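Local structure of ABC transporter periplasmic peptide-binding protein (Pseudoalteromonas, 4QFP) at residues E287-I292 / S382-P387; N330-R335 / I503-R508; D436-D441 / G522-I527. The protein probably captures dipeptides in the periplasm and hands them to a membrane-bound ABC transporter, and here holds a valine-threonine ligand. All blocks are in the same frame, centred on the assembly; numbering follows the deposited sequence. Where two conformers were deposited one is given.

Contact 1: residues E287-I292 / S382-P387; sequences ETNLNI and SRIYNP. With THR (threonine), chain D.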
ATOM      1  N   GLU A 287     -13.331  -2.405   9.775  1.00 25.78           N
ATOM      2  CA  GLU A 287     -12.593  -3.642   9.956  1.00 25.17           C
ATOM      3  C   GLU A 287     -11.294  -3.324  10.660  1.00 23.18           C
ATOM      4  O   GLU A 287     -10.611  -2.369  10.290  1.00 19.78           O
ATOM      5  CB  GLU A 287     -12.266  -4.295   8.606  1.00 21.73           C
ATOM      6  CG  GLU A 287     -13.077  -5.539   8.270  1.00 28.77           C
ATOM      7  CD  GLU A 287     -12.965  -6.644   9.308  1.00 32.59           C
ATOM      8  OE1 GLU A 287     -14.023  -7.186   9.688  1.00 35.14           O
ATOM      9  OE2 GLU A 287     -11.835  -6.988   9.729  1.00 31.26           O
ATOM     10  N   THR A 288     -10.961  -4.110  11.680  1.00 19.11           N
ATOM     11  CA  THR A 288      -9.621  -4.081  12.249  1.00 19.28           C
ATOM     12  C   THR A 288      -8.664  -4.355  11.109  1.00 19.71           C
ATOM     13  O   THR A 288      -8.936  -5.219  10.282  1.00 20.28           O
ATOM     14  CB  THR A 288      -9.450  -5.175  13.311  1.00 22.27           C
ATOM     15  OG1 THR A 288     -10.301  -4.880  14.421  1.00 26.50           O
ATOM     16  CG2 THR A 288      -8.013  -5.233  13.799  1.00 20.52           C
ATOM     17  N   ASN A 289      -7.542  -3.634  11.070  1.00 18.67           N
ATOM     18  CA  ASN A 289      -6.679  -3.645   9.896  1.00 16.87           C
ATOM     19  C   ASN A 289      -5.195  -3.602  10.257  1.00 15.49           C
ATOM     20  O   ASN A 289      -4.800  -2.992  11.256  1.00 15.54           O
ATOM     21  CB  ASN A 289      -7.072  -2.471   8.973  1.00 14.78           C
ATOM     22  CG  ASN A 289      -6.226  -2.383   7.712  1.00 15.66           C
ATOM     23  OD1 ASN A 289      -5.102  -1.856   7.731  1.00 15.96           O
ATOM     24  ND2 ASN A 289      -6.786  -2.841   6.593  1.00 14.34           N
ATOM     25  N   LEU A 290      -4.380  -4.274   9.448  1.00 14.94           N
ATOM     26  CA  LEU A 290      -2.929  -4.275   9.618  1.00 15.22           C
ATOM     27  C   LEU A 290      -2.319  -3.031   8.982  1.00 17.11           C
ATOM     28  O   LEU A 290      -2.109  -2.996   7.774  1.00 15.47           O
ATOM     29  CB  LEU A 290      -2.319  -5.510   8.956  1.00 15.78           C
ATOM     30  CG  LEU A 290      -2.749  -6.869   9.508  1.00 17.45           C
ATOM     31  CD1 LEU A 290      -2.198  -8.026   8.656  1.00 13.89           C
ATOM     32  CD2 LEU A 290      -2.331  -6.998  10.963  1.00 15.36           C
ATOM     33  N   ASN A 291      -2.037  -2.014   9.789  1.00 13.51           N
ATOM     34  CA  ASN A 291      -1.398  -0.798   9.280  1.00 14.77           C
ATOM     35  C   ASN A 291      -0.573  -0.167  10.375  1.00 14.68           C
ATOM     36  O   ASN A 291      -0.692  -0.558  11.529  1.00 15.11           O
ATOM     37  CB  ASN A 291      -2.450   0.197   8.784  1.00 14.24           C
ATOM     38  CG  ASN A 291      -3.377   0.658   9.890  1.00 17.14           C
ATOM     39  OD1 ASN A 291      -4.436   0.074  10.115  1.00 18.98           O
ATOM     40  ND2 ASN A 291      -2.980   1.700  10.592  1.00 14.71           N
ATOM     41  N   ILE A 292       0.265   0.806  10.019  1.00 13.72           N
ATOM     42  CA  ILE A 292       1.010   1.580  11.009  1.00 13.59           C
ATOM     43  C   ILE A 292       1.138   3.007  10.490  1.00 16.28           C
ATOM     44  O   ILE A 292       1.317   3.217   9.287  1.00 13.66           O
ATOM     45  CB  ILE A 292       2.416   0.985  11.280  1.00 13.73           C
ATOM     46  CG1 ILE A 292       3.257   1.897  12.178  1.00 15.39           C
ATOM     47  CG2 ILE A 292       3.160   0.722   9.979  1.00 14.72           C
ATOM     48  CD1 ILE A 292       2.731   2.034  13.587  1.00 14.02           C
ATOM     49  N   SER A 382      -6.863  11.876   4.194  0.51 17.55           N
ATOM     50  CA  SER A 382      -7.022  10.882   5.249  0.51 18.28           C
ATOM     51  C   SER A 382      -6.549   9.512   4.774  0.51 17.80           C
ATOM     52  O   SER A 382      -6.856   9.097   3.649  0.51 19.08           O
ATOM     53  CB  SER A 382      -8.479  10.810   5.713  0.51 19.63           C
ATOM     54  OG  SER A 382      -8.661   9.761   6.648  0.51 19.09           O
ATOM     55  N   ARG A 383      -5.796   8.820   5.627  1.00 15.97           N
ATOM     56  CA  ARG A 383      -5.335   7.458   5.352  1.00 14.95           C
ATOM     57  C   ARG A 383      -5.771   6.575   6.510  1.00 17.41           C
ATOM     58  O   ARG A 383      -6.028   7.067   7.608  1.00 16.93           O
ATOM     59  CB  ARG A 383      -3.809   7.368   5.249  1.00 15.80           C
ATOM     60  CG  ARG A 383      -3.126   8.445   4.405  1.00 16.14           C
ATOM     61  CD  ARG A 383      -3.705   8.508   3.007  1.00 19.13           C
ATOM     62  NE  ARG A 383      -3.387   7.343   2.184  1.00 15.20           N
ATOM     63  CZ  ARG A 383      -4.258   6.767   1.361  1.00 19.38           C
ATOM     64  NH1 ARG A 383      -5.503   7.230   1.286  1.00 17.71           N
ATOM     65  NH2 ARG A 383      -3.895   5.724   0.623  1.00 17.56           N
ATOM     66  N   ILE A 384      -5.812   5.268   6.279  1.00 15.48           N
ATOM     67  CA  ILE A 384      -6.240   4.340   7.314  1.00 14.71           C
ATOM     68  C   ILE A 384      -5.420   4.569   8.572  1.00 14.59           C
ATOM     69  O   ILE A 384      -5.947   4.565   9.674  1.00 15.40           O
ATOM     70  CB  ILE A 384      -6.075   2.880   6.868  1.00 16.59           C
ATOM     71  CG1 ILE A 384      -7.000   2.580   5.688  1.00 18.03           C
ATOM     72  CG2 ILE A 384      -6.370   1.939   8.031  1.00 15.02           C
ATOM     73  CD1 ILE A 384      -6.490   1.465   4.790  1.00 19.21           C
ATOM     74  N   TYR A 385      -4.133   4.809   8.382  1.00 14.94           N
ATOM     75  CA  TYR A 385      -3.180   4.877   9.478  1.00 16.31           C
ATOM     76  C   TYR A 385      -2.989   6.292  10.043  1.00 18.31           C
ATOM     77  O   TYR A 385      -2.281   6.484  11.030  1.00 16.66           O
ATOM     78  CB  TYR A 385      -1.841   4.312   8.998  1.00 14.83           C
ATOM     79  CG  TYR A 385      -1.356   4.906   7.690  1.00 16.91           C
ATOM     80  CD1 TYR A 385      -0.836   6.200   7.642  1.00 15.24           C
ATOM     81  CD2 TYR A 385      -1.408   4.175   6.507  1.00 13.34           C
ATOM     82  CE1 TYR A 385      -0.383   6.752   6.445  1.00 15.06           C
ATOM     83  CE2 TYR A 385      -0.954   4.716   5.305  1.00 13.59           C
ATOM     84  CZ  TYR A 385      -0.451   6.006   5.278  1.00 16.41           C
ATOM     85  OH  TYR A 385      -0.002   6.552   4.092  1.00 14.04           O
ATOM     86  N   ASN A 386      -3.609   7.281   9.404  1.00 16.51           N
ATOM     87  CA  ASN A 386      -3.539   8.663   9.862  1.00 15.81           C
ATOM     88  C   ASN A 386      -4.642   9.480   9.215  1.00 15.70           C
ATOM     89  O   ASN A 386      -4.531   9.871   8.053  1.00 17.75           O
ATOM     90  CB  ASN A 386      -2.187   9.283   9.524  1.00 16.17           C
ATOM     91  CG  ASN A 386      -1.999  10.643  10.158  1.00 16.04           C
ATOM     92  OD1 ASN A 386      -2.970  11.321  10.510  1.00 15.97           O
ATOM     93  ND2 ASN A 386      -0.742  11.053  10.315  1.00 18.72           N
ATOM     94  N   PRO A 387      -5.726   9.722   9.964  1.00 18.66           N
ATOM     95  CA  PRO A 387      -6.915  10.393   9.429  1.00 16.64           C
ATOM     96  C   PRO A 387      -6.684  11.872   9.147  1.00 18.18           C
ATOM     97  O   PRO A 387      -7.435  12.471   8.372  1.00 15.02           O
ATOM     98  CB  PRO A 387      -7.951  10.216  10.546  1.00 19.34           C
ATOM     99  CG  PRO A 387      -7.132  10.059  11.796  1.00 22.89           C
ATOM    100  CD  PRO A 387      -5.896   9.307  11.370  1.00 18.59           C
TER
HETATM  101  N   THR D 602       0.628   2.901   0.692  1.00 17.91           N
HETATM  102  CA  THR D 602       0.526   4.102   1.511  1.00 18.23           C
HETATM  103  C   THR D 602      -0.912   4.623   1.486  1.00 19.30           C
HETATM  104  O   THR D 602      -1.312   5.505   2.265  1.00 16.70           O
HETATM  105  CB  THR D 602       1.468   5.204   0.999  1.00 16.22           C
HETATM  106  OG1 THR D 602       1.245   5.397  -0.400  1.00 16.73           O
HETATM  107  CG2 THR D 602       2.929   4.808   1.222  1.00 16.94           C
HETATM  108  OXT THR D 602      -1.707   4.168   0.657  1.00 17.79           O

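Contact 2: residues N330-R335 / I503-R508; sequences NGLRAR and IAHGMR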
ATOM      1  N   ASN A 330     -10.562   6.390  18.153  1.00 24.25           N
ATOM      2  CA  ASN A 330     -10.734   5.234  17.273  1.00 21.31           C
ATOM      3  C   ASN A 330      -9.407   4.559  16.953  1.00 25.16           C
ATOM      4  O   ASN A 330      -9.381   3.473  16.379  1.00 26.27           O
ATOM      5  CB  ASN A 330     -11.382   5.647  15.941  1.00 25.79           C
ATOM      6  CG  ASN A 330     -12.854   6.011  16.079  1.00 27.28           C
ATOM      7  OD1 ASN A 330     -13.619   5.335  16.769  1.00 26.78           O
ATOM      8  ND2 ASN A 330     -13.255   7.083  15.409  1.00 29.65           N
ATOM      9  N   GLY A 331      -8.304   5.214  17.305  1.00 24.19           N
ATOM     10  CA  GLY A 331      -6.985   4.694  16.993  1.00 22.81           C
ATOM     11  C   GLY A 331      -6.453   3.777  18.079  1.00 21.73           C
ATOM     12  O   GLY A 331      -6.986   3.741  19.188  1.00 26.78           O
ATOM     13  N   LEU A 332      -5.405   3.027  17.754  1.00 19.05           N
ATOM     14  CA  LEU A 332      -4.742   2.152  18.710  1.00 20.18           C
ATOM     15  C   LEU A 332      -3.293   2.590  18.838  1.00 21.74           C
ATOM     16  O   LEU A 332      -2.540   2.521  17.872  1.00 22.36           O
ATOM     17  CB  LEU A 332      -4.783   0.713  18.202  1.00 23.15           C
ATOM     18  CG  LEU A 332      -4.759  -0.430  19.212  1.00 24.83           C
ATOM     19  CD1 LEU A 332      -3.984  -1.625  18.648  1.00 22.86           C
ATOM     20  CD2 LEU A 332      -4.187   0.001  20.549  1.00 27.19           C
ATOM     21  N   ARG A 333      -2.889   3.053  20.013  1.00 20.59           N
ATOM     22  CA  ARG A 333      -1.510   3.501  20.179  1.00 20.92           C
ATOM     23  C   ARG A 333      -0.534   2.362  19.943  1.00 19.35           C
ATOM     24  O   ARG A 333      -0.725   1.265  20.452  1.00 20.46           O
ATOM     25  CB  ARG A 333      -1.281   4.095  21.562  1.00 23.59           C
ATOM     26  CG  ARG A 333       0.041   4.811  21.668  1.00 26.52           C
ATOM     27  CD  ARG A 333       0.150   5.572  22.961  1.00 29.61           C
ATOM     28  NE  ARG A 333       1.486   6.128  23.134  1.00 35.35           N
ATOM     29  CZ  ARG A 333       1.834   6.914  24.146  1.00 36.45           C
ATOM     30  NH1 ARG A 333       0.935   7.242  25.068  1.00 35.06           N
ATOM     31  NH2 ARG A 333       3.076   7.377  24.230  1.00 35.30           N
ATOM     32  N   ALA A 334       0.509   2.633  19.162  1.00 18.62           N
ATOM     33  CA  ALA A 334       1.493   1.623  18.788  1.00 16.62           C
ATOM     34  C   ALA A 334       2.379   1.243  19.969  1.00 17.76           C
ATOM     35  O   ALA A 334       2.679   2.065  20.820  1.00 19.23           O
ATOM     36  CB  ALA A 334       2.357   2.137  17.633  1.00 14.98           C
ATOM     37  N   ARG A 335       2.791  -0.014  20.016  1.00 18.35           N
ATOM     38  CA  ARG A 335       3.776  -0.455  20.990  1.00 17.83           C
ATOM     39  C   ARG A 335       4.949  -1.056  20.223  1.00 18.96           C
ATOM     40  O   ARG A 335       5.855  -1.661  20.807  1.00 20.70           O
ATOM     41  CB  ARG A 335       3.161  -1.489  21.929  1.00 18.59           C
ATOM     42  CG  ARG A 335       1.929  -0.999  22.698  1.00 20.36           C
ATOM     43  CD  ARG A 335       1.363  -2.119  23.577  1.00 17.62           C
ATOM     44  NE  ARG A 335       2.316  -2.541  24.607  1.00 22.32           N
ATOM     45  CZ  ARG A 335       2.156  -3.604  25.397  1.00 21.14           C
ATOM     46  NH1 ARG A 335       1.075  -4.368  25.283  1.00 18.10           N
ATOM     47  NH2 ARG A 335       3.071  -3.895  26.317  1.00 17.63           N
ATOM     48  N   ILE A 503       3.601   5.508  15.645  1.00 15.81           N
ATOM     49  CA  ILE A 503       2.671   6.309  16.426  1.00 14.48           C
ATOM     50  C   ILE A 503       1.398   5.558  16.786  1.00 15.40           C
ATOM     51  O   ILE A 503       1.038   5.480  17.954  1.00 18.61           O
ATOM     52  CB  ILE A 503       2.296   7.602  15.692  1.00 14.65           C
ATOM     53  CG1 ILE A 503       3.520   8.509  15.553  1.00 16.51           C
ATOM     54  CG2 ILE A 503       1.188   8.327  16.436  1.00 14.86           C
ATOM     55  CD1 ILE A 503       3.314   9.623  14.551  1.00 17.20           C
ATOM     56  N   ALA A 504       0.714   5.011  15.784  1.00 14.47           N
ATOM     57  CA  ALA A 504      -0.599   4.424  16.008  1.00 16.40           C
ATOM     58  C   ALA A 504      -1.078   3.557  14.855  1.00 15.05           C
ATOM     59  O   ALA A 504      -0.551   3.634  13.747  1.00 16.06           O
ATOM     60  CB  ALA A 504      -1.613   5.521  16.295  1.00 15.70           C
ATOM     61  N   HIS A 505      -2.078   2.720  15.135  1.00 15.41           N
ATOM     62  CA  HIS A 505      -2.716   1.879  14.130  1.00 14.63           C
ATOM     63  C   HIS A 505      -4.165   2.332  13.991  1.00 17.92           C
ATOM     64  O   HIS A 505      -4.865   2.516  14.983  1.00 15.85           O
ATOM     65  CB  HIS A 505      -2.630   0.407  14.529  1.00 14.52           C
ATOM     66  CG  HIS A 505      -1.253  -0.017  14.941  1.00 16.11           C
ATOM     67  ND1 HIS A 505      -0.896  -0.220  16.257  1.00 21.35           N
ATOM     68  CD2 HIS A 505      -0.141  -0.252  14.210  1.00 13.59           C
ATOM     69  CE1 HIS A 505       0.377  -0.565  16.317  1.00 14.91           C
ATOM     70  NE2 HIS A 505       0.861  -0.592  15.088  1.00 18.22           N
ATOM     71  N   GLY A 506      -4.600   2.556  12.758  1.00 16.29           N
ATOM     72  CA  GLY A 506      -5.935   3.061  12.520  1.00 16.56           C
ATOM     73  C   GLY A 506      -6.932   1.952  12.270  1.00 18.28           C
ATOM     74  O   GLY A 506      -6.564   0.826  11.932  1.00 19.85           O
ATOM     75  N   MET A 507      -8.207   2.264  12.457  1.00 20.60           N
ATOM     76  CA  MET A 507      -9.276   1.349  12.098  1.00 16.95           C
ATOM     77  C   MET A 507      -9.694   1.673  10.673  1.00 20.33           C
ATOM     78  O   MET A 507      -9.697   2.838  10.273  1.00 18.73           O
ATOM     79  CB  MET A 507     -10.451   1.505  13.065  1.00 23.11           C
ATOM     80  CG  MET A 507     -10.549   0.386  14.094  1.00 27.68           C
ATOM     81  SD  MET A 507     -11.542  -0.975  13.465  1.00 35.90           S
ATOM     82  CE  MET A 507     -13.046  -0.096  13.118  1.00 27.32           C
ATOM     83  N   ARG A 508     -10.024   0.654   9.888  1.00 18.34           N
ATOM     84  CA  ARG A 508     -10.374   0.901   8.494  1.00 19.17           C
ATOM     85  C   ARG A 508     -11.856   1.236   8.394  1.00 18.01           C
ATOM     86  O   ARG A 508     -12.705   0.411   8.727  1.00 22.39           O
ATOM     87  CB  ARG A 508     -10.032  -0.309   7.615  1.00 16.58           C
ATOM     88  CG  ARG A 508     -10.121  -0.043   6.104  1.00 16.07           C
ATOM     89  CD  ARG A 508      -9.741  -1.284   5.322  1.00 15.18           C
ATOM     90  NE  ARG A 508      -9.373  -0.973   3.946  1.00 13.51           N
ATOM     91  CZ  ARG A 508      -8.764  -1.829   3.131  1.00 19.81           C
ATOM     92  NH1 ARG A 508      -8.473  -3.060   3.542  1.00 15.48           N
ATOM     93  NH2 ARG A 508      -8.449  -1.458   1.904  1.00 17.66           N
TER

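Contact 3: residues D436-D441 / G522-I527; sequences DTPDPD and GPFGAI. With VAL (valine), chain C.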
ATOM      1  N   ASP A 436      -0.329  -5.095   2.818  1.00 17.70           N
ATOM      2  CA  ASP A 436      -0.880  -5.677   1.603  1.00 17.63           C
ATOM      3  C   ASP A 436      -1.252  -7.157   1.783  1.00 19.88           C
ATOM      4  O   ASP A 436      -2.072  -7.696   1.028  1.00 17.01           O
ATOM      5  CB  ASP A 436       0.151  -5.523   0.471  1.00 20.40           C
ATOM      6  CG  ASP A 436       0.705  -4.100   0.370  1.00 20.09           C
ATOM      7  OD1 ASP A 436      -0.096  -3.163   0.186  1.00 20.57           O
ATOM      8  OD2 ASP A 436       1.941  -3.918   0.492  1.00 20.86           O
ATOM      9  N   THR A 437      -0.626  -7.797   2.773  1.00 16.68           N
ATOM     10  CA  THR A 437      -0.877  -9.200   3.142  1.00 17.62           C
ATOM     11  C   THR A 437      -0.622  -9.366   4.640  1.00 18.13           C
ATOM     12  O   THR A 437      -0.086  -8.465   5.280  1.00 18.23           O
ATOM     13  CB  THR A 437       0.101 -10.157   2.446  1.00 18.79           C
ATOM     14  OG1 THR A 437       1.433  -9.895   2.913  1.00 18.48           O
ATOM     15  CG2 THR A 437       0.041  -9.996   0.938  1.00 19.77           C
ATOM     16  N   PRO A 438      -0.977 -10.535   5.207  1.00 17.87           N
ATOM     17  CA  PRO A 438      -0.726 -10.750   6.633  1.00 19.79           C
ATOM     18  C   PRO A 438       0.656 -11.326   6.918  1.00 20.24           C
ATOM     19  O   PRO A 438       0.892 -11.798   8.031  1.00 17.17           O
ATOM     20  CB  PRO A 438      -1.794 -11.778   7.007  1.00 19.28           C
ATOM     21  CG  PRO A 438      -1.930 -12.593   5.783  1.00 20.14           C
ATOM     22  CD  PRO A 438      -1.773 -11.627   4.626  1.00 16.37           C
ATOM     23  N   ASP A 439       1.549 -11.311   5.931  1.00 18.23           N
ATOM     24  CA  ASP A 439       2.929 -11.717   6.166  1.00 16.49           C
ATOM     25  C   ASP A 439       3.687 -10.542   6.757  1.00 17.70           C
ATOM     26  O   ASP A 439       3.691  -9.457   6.180  1.00 16.20           O
ATOM     27  CB  ASP A 439       3.604 -12.161   4.867  1.00 18.76           C
ATOM     28  CG  ASP A 439       4.910 -12.882   5.113  1.00 19.90           C
ATOM     29  OD1 ASP A 439       5.909 -12.223   5.487  1.00 19.32           O
ATOM     30  OD2 ASP A 439       4.934 -14.121   4.938  1.00 23.17           O
ATOM     31  N   PRO A 440       4.335 -10.752   7.914  1.00 16.89           N
ATOM     32  CA  PRO A 440       5.034  -9.680   8.622  1.00 14.84           C
ATOM     33  C   PRO A 440       6.143  -9.059   7.771  1.00 17.11           C
ATOM     34  O   PRO A 440       6.498  -7.912   8.011  1.00 17.30           O
ATOM     35  CB  PRO A 440       5.620 -10.398   9.847  1.00 17.49           C
ATOM     36  CG  PRO A 440       4.692 -11.576  10.049  1.00 16.04           C
ATOM     37  CD  PRO A 440       4.368 -12.021   8.661  1.00 16.74           C
ATOM     38  N   ASP A 441       6.671  -9.787   6.787  1.00 17.30           N
ATOM     39  CA  ASP A 441       7.694  -9.200   5.919  1.00 17.01           C
ATOM     40  C   ASP A 441       7.191  -7.933   5.232  1.00 17.69           C
ATOM     41  O   ASP A 441       7.971  -7.025   4.943  1.00 19.33           O
ATOM     42  CB  ASP A 441       8.182 -10.183   4.850  1.00 20.28           C
ATOM     43  CG  ASP A 441       9.189  -9.545   3.894  1.00 21.90           C
ATOM     44  OD1 ASP A 441      10.330  -9.286   4.320  1.00 18.84           O
ATOM     45  OD2 ASP A 441       8.834  -9.279   2.727  1.00 21.24           O
ATOM     46  N   GLY A 522     -11.414  -5.290   4.375  1.00 21.09           N
ATOM     47  CA  GLY A 522     -10.514  -6.353   4.781  1.00 22.66           C
ATOM     48  C   GLY A 522      -9.440  -5.881   5.738  1.00 19.50           C
ATOM     49  O   GLY A 522      -9.122  -4.685   5.773  1.00 15.68           O
ATOM     50  N   PRO A 523      -8.896  -6.815   6.537  1.00 15.17           N
ATOM     51  CA  PRO A 523      -7.789  -6.557   7.458  1.00 19.52           C
ATOM     52  C   PRO A 523      -6.473  -6.250   6.723  1.00 18.64           C
ATOM     53  O   PRO A 523      -5.506  -5.845   7.368  1.00 20.29           O
ATOM     54  CB  PRO A 523      -7.684  -7.867   8.260  1.00 18.89           C
ATOM     55  CG  PRO A 523      -8.369  -8.889   7.432  1.00 17.09           C
ATOM     56  CD  PRO A 523      -9.455  -8.169   6.719  1.00 22.78           C
ATOM     57  N   PHE A 524      -6.445  -6.439   5.405  1.00 17.38           N
ATOM     58  CA  PHE A 524      -5.272  -6.090   4.589  1.00 15.69           C
ATOM     59  C   PHE A 524      -5.647  -5.983   3.114  1.00 17.21           C
ATOM     60  O   PHE A 524      -6.663  -6.529   2.684  1.00 13.04           O
ATOM     61  CB  PHE A 524      -4.156  -7.124   4.769  1.00 16.77           C
ATOM     62  CG  PHE A 524      -4.605  -8.546   4.533  1.00 17.91           C
ATOM     63  CD1 PHE A 524      -4.740  -9.043   3.248  1.00 16.18           C
ATOM     64  CD2 PHE A 524      -4.884  -9.387   5.606  1.00 14.32           C
ATOM     65  CE1 PHE A 524      -5.160 -10.345   3.039  1.00 21.52           C
ATOM     66  CE2 PHE A 524      -5.303 -10.687   5.402  1.00 16.74           C
ATOM     67  CZ  PHE A 524      -5.440 -11.171   4.126  1.00 20.28           C
ATOM     68  N   GLY A 525      -4.826  -5.288   2.333  1.00 16.92           N
ATOM     69  CA  GLY A 525      -5.055  -5.218   0.899  1.00 19.41           C
ATOM     70  C   GLY A 525      -6.049  -4.157   0.468  1.00 18.52           C
ATOM     71  O   GLY A 525      -6.549  -3.397   1.292  1.00 17.15           O
ATOM     72  N   ALA A 526      -6.347  -4.116  -0.829  1.00 16.02           N
ATOM     73  CA  ALA A 526      -7.140  -3.033  -1.427  1.00 15.30           C
ATOM     74  C   ALA A 526      -8.648  -3.255  -1.357  1.00 19.98           C
ATOM     75  O   ALA A 526      -9.105  -4.382  -1.179  1.00 16.72           O
ATOM     76  CB  ALA A 526      -6.723  -2.830  -2.890  1.00 18.92           C
ATOM     77  N   ILE A 527      -9.404  -2.167  -1.512  1.00 16.79           N
ATOM     78  CA  ILE A 527     -10.850  -2.214  -1.702  1.00 18.17           C
ATOM     79  C   ILE A 527     -11.196  -2.986  -2.960  1.00 18.84           C
ATOM     80  O   ILE A 527     -10.566  -2.812  -4.000  1.00 17.79           O
ATOM     81  CB  ILE A 527     -11.436  -0.782  -1.892  1.00 17.06           C
ATOM     82  CG1 ILE A 527     -11.138   0.098  -0.679  1.00 16.54           C
ATOM     83  CG2 ILE A 527     -12.929  -0.838  -2.172  1.00 20.35           C
ATOM     84  CD1 ILE A 527     -11.656  -0.491   0.622  1.00 22.54           C
TER
HETATM   85  N   VAL C 601       0.588  -0.756   0.895  1.00 16.43           N
HETATM   86  CA  VAL C 601       0.466   0.533   0.221  1.00 14.33           C
HETATM   87  C   VAL C 601       0.485   1.686   1.214  1.00 17.34           C
HETATM   88  O   VAL C 601       0.353   1.493   2.419  1.00 15.78           O
HETATM   89  CB  VAL C 601      -0.861   0.642  -0.546  1.00 13.82           C
HETATM   90  CG1 VAL C 601      -0.944  -0.390  -1.668  1.00 13.72           C
HETATM   91  CG2 VAL C 601      -2.034   0.489   0.416  1.00 18.55           C

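Contact 1: residues E287-I292 / S382-P387
Ile384 and Tyr385 pack against Asn291 and the start of the strand it opens; the two segments bury 206 Å² between them, both sides summed. The contacts across are van der Waals. The CG2 branch of Ile384 reaches the side chain of Asn291, with CG2 3.7 Å from Asn291 CG. Next to it, Tyr385 CB lies 3.4 Å from Ile292 O, which approaches the base of the ring obliquely. The backbone sets this CB against the strand; Tyr385 CG sits between the backbone N and the carbonyl carbon, and this torsion (chi1 50°) swings the phenol away toward the ligand.

Local hydrogen bonding shapes the loop: residues 383-386 form a type I turn, with Asn386 N 3.0 Å from Arg383 O. This turn brings Arg383 and Tyr385 together, the CB of Arg383 lying 3.6 Å above the tyrosine ring plane, toward its rim.

Polar bonds hold the carboxylate of the bound threonine. Its O accepts from Tyr385 OH at a very short 2.5 Å and from Arg383 NE at 2.8 Å (151°). Its OXT accepts from Arg383 NH2 at 2.7 Å (157°). The carboxyl carbon lies in the guanidinium plane at its edge, so the two groups meet as a two-pronged pair at the C-terminal end of the dipeptide. A salt bridge from Arg383 NH1 to Glu36 probably steadies the guanidinium.

In the fold, the turn precedes helix 389-401; Trp414 of helix 414-422 touches both Arg383 and Tyr385, while Ile384 meets Ala434 and Tyr385 meets Leu431 of strand 428-434, the neighbour of strand 291-297.

Contact 2: residues N330-R335 / I503-R508
An antiparallel bridge between Leu332 and His505 adds the two-residue strand 332-333 to the long strand 500-513 of the mixed sheet. Leu332 and His505 form the hydrogen-bonded pair, with CA atoms 5.0 Å apart. Leu332 N donates to His505 O at 2.9 Å, and His505 N returns a bond to Leu332 O at 2.8 Å. Arg333 and Ala504 make the adjoining non-hydrogen-bonded pair, their CA atoms 4.4 Å apart. Ala504 CA also brings a C-H to Leu332 O, at 3.3 Å.

A third backbone bond, Ala334 N to Ile503 O at 3.1 Å, is nearly straight at the hydrogen (174°), yet its donor stands 46° out of the carbonyl plane, consistent with the regular pairing ending there.

Side chains divide between the two faces. Leu332 and His505 share one, where the imidazole lies obliquely beside Ala334. Arg333 and Ala504 share the other; with CG anti to the backbone N (chi1 -169°), the extended arginine passes its CG 3.9 Å from Ile503 O and carries its guanidinium to a salt bridge with Glu320. At the far end, Met507 CB packs 4.0 Å from Asn330 O.

Along its other margin the long strand pairs with strand 291-297, where Ile503 and Ala504 both face Gly293, the pattern of a classic beta bulge within an antiparallel sheet.

Contact 3: residues D436-D441 / G522-I527
Pro438 lays its CD over the ring of Phe524 in a CH-pi contact that joins two loops, one following strand 428-434 and the other following strand 516-517, beside the dipeptide site of this family 5 extracellular solute-binding protein, a member of the periplasmic binding protein class.

Phe524 can be followed outward. Its CB starts 4.1 Å from Thr437 N, and its CG, held between the backbone N and the carbonyl carbon (chi1 53°), comes 4.0 Å from Thr437 CA. This rotamer lays the ring along the backbone of residues 436-438. On one branch CD1 meets Asp436 O at 3.7 Å, an oblique approach. On the other, CE2 meets Pro438 CG at 3.9 Å. At the tip, CZ is 3.7 Å from Pro438 CD. That same CD stands 3.7 Å from the ring centroid and 11° off the normal, which places it squarely over the face. Ile67 of strand 65-67 touches both Phe524 and Pro438. Putting an alanine at Phe524 removes the ring under Pro438 CD and would probably open a gap between the two loops.

Next along, Gly525 faces Asp436 with a positive phi of 84°; a side chain there would press on Asp436 O and on the preceding carbonyl. Its own carbonyl O accepts from Arg508 NH2, a further tie on this loop.

The facing loop is shaped by an Asx turn, in which Asp439 OD1 uses its anti lone pair to accept from Asp441 N at 2.9 Å; the same OD1 makes a salt bridge to Arg483. Asp436 meets Phe524 and Gly525 through its backbone and directs its side chain away from them to the ligand, where OD1 accepts from the amino N of the bound valine at 2.6 Å.

Contact 1 is the most buried of the three; contacts 2 and 3 are partly buried. Contacts 1 and 2 reach the same mixed sheet through neighbouring strands 291-297 and 500-513, whereas contact 3 joins two loops. Their chemistry follows: backbone hydrogen bonds dominate contact 2, carbon atoms packed on amide side chains and a backbone carbonyl carry contact 1, and an aromatic face carries contact 3. Contacts 1 and 3 serve opposite ends of one dipeptide, carboxylate and amino group, while the side chain of His505 in contact 2 is about 12 Å from the bound valine. Arg508 ties 503-508 to 522-527 by bonds to Gly522 O and Gly525 O, and Leu290 N probably bonds Pro523 O.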